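Local atomic coordinates of Serine/threonine-protein kinase PknI (Mycobacterium tuberculosis, PDB entry 5XLM), a protein that is a membrane-bound serine/threonine kinase that slows mycobacterial growth within the infected host and whose extracellular sensor domain, described here, probably activates it by dimerizing. Residues A67-S71 and V182-A188; D37-E43 and V171-D177. All blocks are in the same frame, centred on the assembly; numbering follows the deposited sequence.

Interaction 1: A67-S71 and V182-A188; sequences AFRTS and VTVPDPA
Arg-69 reaches out from the strand and lays its side chain between Val-184 and Pro-187. With CG flanked by its own N and C atoms (chi1 88°), a bend at chi3 (-78°) brings NH1 back toward Val-184, and the arginine and the valine lie alongside one another, pointing opposite ways. The carbonyl O of Val-184 lies over one face of the guanidinium; NH1 comes within 2.7 Å of this O, but at a poor angle for a hydrogen bond. At the edge of the same group sits Val-184 CB, while Arg-69 CG packs on Pro-187 CD at 3.6 Å. The carboxylate of Asp-186 stays beyond salt-bridge range, OD2 being 4.0 Å from Arg-69 NE. Segment 182-188 runs roughly alongside 67-71 in the same direction, packed on strand 62-72 of the antiparallel sheet without being a strand itself; side chains meet side chains and backbone, with no clear hydrogen bond between the segments. At one end Ala-67 CB fits against Val-184 CG2 (3.6 Å) and Val-182 CG1. At the other, Ser-71 OG touches Pro-187 CG (3.2 Å) and Ala-188 CB. There Asp-186 OD1 accepts from Ala-188 N (2.8 Å), an Asx turn around Pro-187.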
loop_
_atom_site.group_PDB
_atom_site.type_symbol
_atom_site.label_atom_id
_atom_site.label_comp_id
_atom_site.label_asym_id
_atom_site.label_seq_id
_atom_site.Cartn_x
_atom_site.Cartn_y
_atom_site.Cartn_z
ATOM N N ALA A 67 -2.639 -5.314 -8.310
ATOM C CA ALA A 67 -3.837 -5.095 -9.110
ATOM C C ALA A 67 -4.900 -4.496 -8.197
ATOM O O ALA A 67 -5.407 -5.171 -7.295
ATOM C CB ALA A 67 -4.313 -6.397 -9.748
ATOM N N PHE A 68 -5.222 -3.226 -8.420
ATOM C CA PHE A 68 -6.161 -2.488 -7.587
ATOM C C PHE A 68 -7.546 -2.472 -8.221
ATOM O O PHE A 68 -7.683 -2.340 -9.441
ATOM C CB PHE A 68 -5.687 -1.047 -7.373
ATOM C CG PHE A 68 -4.793 -0.861 -6.178
ATOM C CD1 PHE A 68 -5.295 -0.333 -4.999
ATOM C CD2 PHE A 68 -3.450 -1.196 -6.238
ATOM C CE1 PHE A 68 -4.477 -0.150 -3.899
ATOM C CE2 PHE A 68 -2.627 -1.016 -5.139
ATOM C CZ PHE A 68 -3.142 -0.493 -3.969
ATOM N N ARG A 69 -8.572 -2.602 -7.382
ATOM C CA ARG A 69 -9.948 -2.355 -7.787
ATOM C C ARG A 69 -10.645 -1.602 -6.660
ATOM O O ARG A 69 -10.367 -1.836 -5.479
ATOM C CB ARG A 69 -10.686 -3.662 -8.127
ATOM C CG ARG A 69 -11.353 -4.334 -6.948
ATOM C CD ARG A 69 -11.732 -5.778 -7.236
ATOM N NE ARG A 69 -12.941 -5.918 -8.043
ATOM C CZ ARG A 69 -13.011 -6.625 -9.168
ATOM N NH1 ARG A 69 -11.940 -7.265 -9.620
ATOM N NH2 ARG A 69 -14.154 -6.700 -9.834
ATOM N N THR A 70 -11.531 -0.682 -7.028
ATOM C CA THR A 70 -12.176 0.208 -6.073
ATOM C C THR A 70 -13.687 0.132 -6.230
ATOM O O THR A 70 -14.202 0.081 -7.351
ATOM C CB THR A 70 -11.697 1.657 -6.258
ATOM O OG1 THR A 70 -10.290 1.736 -5.992
ATOM C CG2 THR A 70 -12.434 2.601 -5.318
ATOM N N SER A 71 -14.392 0.108 -5.100
ATOM C CA SER A 71 -15.847 0.174 -5.077
ATOM C C SER A 71 -16.273 1.184 -4.022
ATOM O O SER A 71 -15.797 1.137 -2.882
ATOM C CB SER A 71 -16.464 -1.201 -4.790
ATOM O OG SER A 71 -16.130 -1.652 -3.491
ATOM N N VAL A 182 -5.927 -11.922 -13.950
ATOM C CA VAL A 182 -6.047 -11.978 -12.496
ATOM C C VAL A 182 -7.454 -11.574 -12.076
ATOM O O VAL A 182 -8.135 -10.795 -12.752
ATOM C CB VAL A 182 -4.976 -11.092 -11.823
ATOM C CG1 VAL A 182 -5.345 -9.615 -11.924
ATOM C CG2 VAL A 182 -4.769 -11.504 -10.370
ATOM N N THR A 183 -7.903 -12.129 -10.951
ATOM C CA THR A 183 -9.183 -11.778 -10.345
ATOM C C THR A 183 -8.897 -11.036 -9.046
ATOM O O THR A 183 -8.393 -11.628 -8.085
ATOM C CB THR A 183 -10.042 -13.017 -10.088
ATOM O OG1 THR A 183 -9.497 -13.766 -8.994
ATOM C CG2 THR A 183 -10.094 -13.904 -11.324
ATOM N N VAL A 184 -9.207 -9.744 -9.019
ATOM C CA VAL A 184 -9.048 -8.955 -7.801
ATOM C C VAL A 184 -10.330 -9.095 -6.990
ATOM O O VAL A 184 -11.427 -8.903 -7.536
ATOM C CB VAL A 184 -8.739 -7.483 -8.114
ATOM C CG1 VAL A 184 -8.251 -6.762 -6.863
ATOM C CG2 VAL A 184 -7.720 -7.377 -9.234
ATOM N N PRO A 185 -10.253 -9.442 -5.705
ATOM C CA PRO A 185 -11.477 -9.580 -4.901
ATOM C C PRO A 185 -12.152 -8.229 -4.714
ATOM O O PRO A 185 -11.545 -7.284 -4.208
ATOM C CB PRO A 185 -10.967 -10.150 -3.572
ATOM C CG PRO A 185 -9.533 -9.735 -3.510
ATOM C CD PRO A 185 -9.042 -9.758 -4.929
ATOM N N ASP A 186 -13.408 -8.140 -5.138
ATOM C CA ASP A 186 -14.177 -6.911 -5.000
ATOM C C ASP A 186 -14.297 -6.552 -3.525
ATOM O O ASP A 186 -14.807 -7.366 -2.740
ATOM C CB ASP A 186 -15.559 -7.074 -5.632
ATOM C CG ASP A 186 -16.269 -5.746 -5.854
ATOM O OD1 ASP A 186 -16.290 -4.905 -4.930
ATOM O OD2 ASP A 186 -16.812 -5.543 -6.960
ATOM N N PRO A 187 -13.838 -5.372 -3.101
ATOM C CA PRO A 187 -13.944 -5.018 -1.677
ATOM C C PRO A 187 -15.374 -4.920 -1.196
ATOM O O PRO A 187 -15.614 -5.062 0.009
ATOM C CB PRO A 187 -13.226 -3.665 -1.592
ATOM C CG PRO A 187 -13.309 -3.106 -2.986
ATOM C CD PRO A 187 -13.245 -4.290 -3.907
ATOM N N ALA A 188 -16.330 -4.698 -2.092
ATOM C CA ALA A 188 -17.751 -4.714 -1.752
ATOM C C ALA A 188 -18.323 -6.126 -1.812
ATOM O O ALA A 188 -19.384 -6.357 -2.396
ATOM C CB ALA A 188 -18.509 -3.786 -2.690
#

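Interaction 2: D37-E43 and V171-D177; sequences DGTYRIE and VASRSGD
Arg-174 lies across one face of the Tyr-40 ring, its CB 3.9 Å from the ring centroid and 23° off the normal, a CH-pi contact displaced toward the rim. With CG anti to the backbone N (chi1 -174°) and the chain extended as far as NE, the arginine passes the phenol end, where CD is 3.6 Å from Tyr-40 OH. The guanidinium ends up past the ring, its plane 82° from the ring's, with Tyr-40 OH near its edge. There NE gives a nearly straight hydrogen bond to Asp-37 O (2.8 Å), with the acceptor in the guanidinium plane, and NH2 adds a weak one to the same oxygen. NH2 also forms a salt bridge with Asp-177 OD1, although that aspartate is poorly ordered. One guanidinium face is occupied by Gly-176 O, 3.1 Å above its centre.

Beyond this arginine, Thr-39 holds the turn that follows the strand. Its O accepts a short, nearly straight bond from Ser-175 N (2.6 Å), its OG1 donates to Asp-177 O (2.8 Å), and its N donates to Gly-176 O from above the carbonyl plane and weakly to Asp-177 O. On the same face as Tyr-40, Ile-42 CG1 meets Ala-172 CB at 4.2 Å. The opposite face carries Arg-41, whose NH1 makes a weak hydrogen bond to Ser-173 OG with the hydroxyl near the guanidinium plane.

Backbone bonds pair Arg-41 with Ser-173 and Glu-43 with Val-171, alternating with non-hydrogen-bonded pairs. Tyr-40 also meets Phe-68 edge to face and packs on Leu-146, in the strands on either side. This antiparallel pairing of the first and last strands closes the sheet of the PknI sensor domain into a barrel-like ring.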
loop_
_atom_site.group_PDB
_atom_site.type_symbol
_atom_site.label_atom_id
_atom_site.label_comp_id
_atom_site.label_asym_id
_atom_site.label_seq_id
_atom_site.Cartn_x
_atom_site.Cartn_y
_atom_site.Cartn_z
ATOM N N ASP A 37 -7.988 1.768 -9.854
ATOM C CA ASP A 37 -8.303 0.630 -10.711
ATOM C C ASP A 37 -7.216 0.487 -11.761
ATOM O O ASP A 37 -6.930 1.438 -12.495
ATOM C CB ASP A 37 -9.674 0.790 -11.376
ATOM C CG ASP A 37 -10.800 0.229 -10.530
ATOM O OD1 ASP A 37 -11.458 1.014 -9.813
ATOM O OD2 ASP A 37 -11.017 -1.000 -10.574
ATOM N N GLY A 38 -6.618 -0.699 -11.837
ATOM C CA GLY A 38 -5.567 -1.006 -12.778
ATOM C C GLY A 38 -4.368 -1.596 -12.078
ATOM O O GLY A 38 -4.392 -1.884 -10.876
ATOM N N THR A 39 -3.296 -1.783 -12.842
ATOM C CA THR A 39 -2.047 -2.282 -12.287
ATOM C C THR A 39 -1.257 -1.128 -11.686
ATOM O O THR A 39 -1.026 -0.111 -12.348
ATOM C CB THR A 39 -1.218 -2.984 -13.362
ATOM O OG1 THR A 39 -1.959 -4.092 -13.890
ATOM C CG2 THR A 39 0.096 -3.488 -12.776
ATOM N N TYR A 40 -0.845 -1.286 -10.432
ATOM C CA TYR A 40 -0.113 -0.256 -9.711
ATOM C C TYR A 40 1.219 -0.802 -9.219
ATOM O O TYR A 40 1.305 -1.946 -8.761
ATOM C CB TYR A 40 -0.926 0.281 -8.526
ATOM C CG TYR A 40 -1.974 1.295 -8.915
ATOM C CD1 TYR A 40 -3.187 0.897 -9.461
ATOM C CD2 TYR A 40 -1.752 2.655 -8.733
ATOM C CE1 TYR A 40 -4.147 1.823 -9.816
ATOM C CE2 TYR A 40 -2.706 3.590 -9.087
ATOM C CZ TYR A 40 -3.901 3.168 -9.627
ATOM O OH TYR A 40 -4.856 4.093 -9.980
ATOM N N ARG A 41 2.252 0.026 -9.325
ATOM C CA ARG A 41 3.587 -0.293 -8.841
ATOM C C ARG A 41 3.841 0.507 -7.570
ATOM O O ARG A 41 3.767 1.740 -7.585
ATOM C CB ARG A 41 4.639 0.023 -9.903
ATOM C CG ARG A 41 6.049 0.195 -9.369
ATOM C CD ARG A 41 7.018 0.484 -10.504
ATOM N NE ARG A 41 8.297 0.992 -10.021
ATOM C CZ ARG A 41 8.586 2.283 -9.906
ATOM N NH1 ARG A 41 7.687 3.199 -10.239
ATOM N NH2 ARG A 41 9.777 2.660 -9.456
ATOM N N ILE A 42 4.128 -0.193 -6.477
ATOM C CA ILE A 42 4.349 0.427 -5.177
ATOM C C ILE A 42 5.828 0.309 -4.841
ATOM O O ILE A 42 6.386 -0.795 -4.836
ATOM C CB ILE A 42 3.483 -0.215 -4.084
ATOM C CG1 ILE A 42 1.999 -0.068 -4.428
ATOM C CG2 ILE A 42 3.789 0.405 -2.726
ATOM C CD1 ILE A 42 1.064 -0.601 -3.361
ATOM N N GLU A 43 6.462 1.443 -4.564
ATOM C CA GLU A 43 7.866 1.489 -4.173
ATOM C C GLU A 43 7.940 1.857 -2.697
ATOM O O GLU A 43 7.560 2.966 -2.308
ATOM C CB GLU A 43 8.648 2.483 -5.027
ATOM C CG GLU A 43 10.141 2.500 -4.724
ATOM C CD GLU A 43 10.905 3.496 -5.577
ATOM O OE1 GLU A 43 10.435 4.644 -5.725
ATOM O OE2 GLU A 43 11.972 3.126 -6.109
ATOM N N VAL A 171 5.783 5.401 -2.824
ATOM C CA VAL A 171 5.249 5.964 -4.058
ATOM C C VAL A 171 4.475 4.874 -4.782
ATOM O O VAL A 171 4.916 3.721 -4.838
ATOM C CB VAL A 171 6.365 6.533 -4.965
ATOM C CG1 VAL A 171 5.785 7.048 -6.275
ATOM C CG2 VAL A 171 7.127 7.634 -4.249
ATOM N N ALA A 172 3.316 5.236 -5.324
ATOM C CA ALA A 172 2.489 4.318 -6.096
ATOM C C ALA A 172 2.149 4.969 -7.427
ATOM O O ALA A 172 1.648 6.097 -7.459
ATOM C CB ALA A 172 1.210 3.945 -5.337
ATOM N N SER A 173 2.426 4.264 -8.518
ATOM C CA SER A 173 2.181 4.776 -9.858
ATOM C C SER A 173 1.448 3.725 -10.674
ATOM O O SER A 173 1.766 2.534 -10.600
ATOM C CB SER A 173 3.493 5.177 -10.546
ATOM O OG SER A 173 4.529 4.256 -10.250
ATOM N N ARG A 174 0.460 4.172 -11.444
ATOM C CA ARG A 174 -0.377 3.261 -12.213
ATOM C C ARG A 174 0.330 2.853 -13.499
ATOM O O ARG A 174 0.882 3.697 -14.212
ATOM C CB ARG A 174 -1.721 3.918 -12.527
ATOM C CG ARG A 174 -2.722 2.994 -13.197
ATOM C CD ARG A 174 -4.038 3.707 -13.456
ATOM N NE ARG A 174 -5.052 2.806 -14.001
ATOM C CZ ARG A 174 -5.205 2.549 -15.296
ATOM N NH1 ARG A 174 -4.405 3.120 -16.186
ATOM N NH2 ARG A 174 -6.156 1.716 -15.701
ATOM N N SER A 175 0.311 1.555 -13.795
ATOM C CA SER A 175 0.963 0.991 -14.976
ATOM C C SER A 175 -0.109 0.324 -15.833
ATOM O O SER A 175 -0.245 -0.900 -15.845
ATOM C CB SER A 175 2.066 0.001 -14.574
ATOM O OG SER A 175 2.962 0.585 -13.644
ATOM N N GLY A 176 -0.875 1.141 -16.549
ATOM C CA GLY A 176 -1.903 0.607 -17.419
ATOM C C GLY A 176 -3.064 -0.014 -16.653
ATOM O O GLY A 176 -3.236 0.166 -15.448
ATOM N N ASP A 177 -3.863 -0.775 -17.398
ATOM C CA ASP A 177 -5.083 -1.364 -16.870
ATOM C C ASP A 177 -4.771 -2.627 -16.071
ATOM O O ASP A 177 -3.615 -3.027 -15.900
ATOM C CB ASP A 177 -6.057 -1.669 -18.005
ATOM C CG ASP A 177 -6.282 -0.479 -18.917
ATOM O OD1 ASP A 177 -6.123 0.670 -18.452
ATOM O OD2 ASP A 177 -6.619 -0.696 -20.100
#

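How the interactions relate
From the N terminus, the chain enters at 37-43, runs through 67-71 in the neighbouring strand, and only much later returns through 171-177 and then 182-188. Interaction 2 closes a loop of 127 residues by joining strands 38-51 and 165-174; interaction 1 closes one of 110 residues by laying the C-terminal tail on strand 62-72. Their segments alternate along the sequence, so the two closures cross. They meet directly where strands 38-51 and 62-72 adjoin: Phe-68 N probably hydrogen-bonds to Gly-38 O (2.9 Å), and Thr-70 N probably does so to Asp-37 OD1 (3.3 Å). Together they tie the final strand and its tail to the first two long strands.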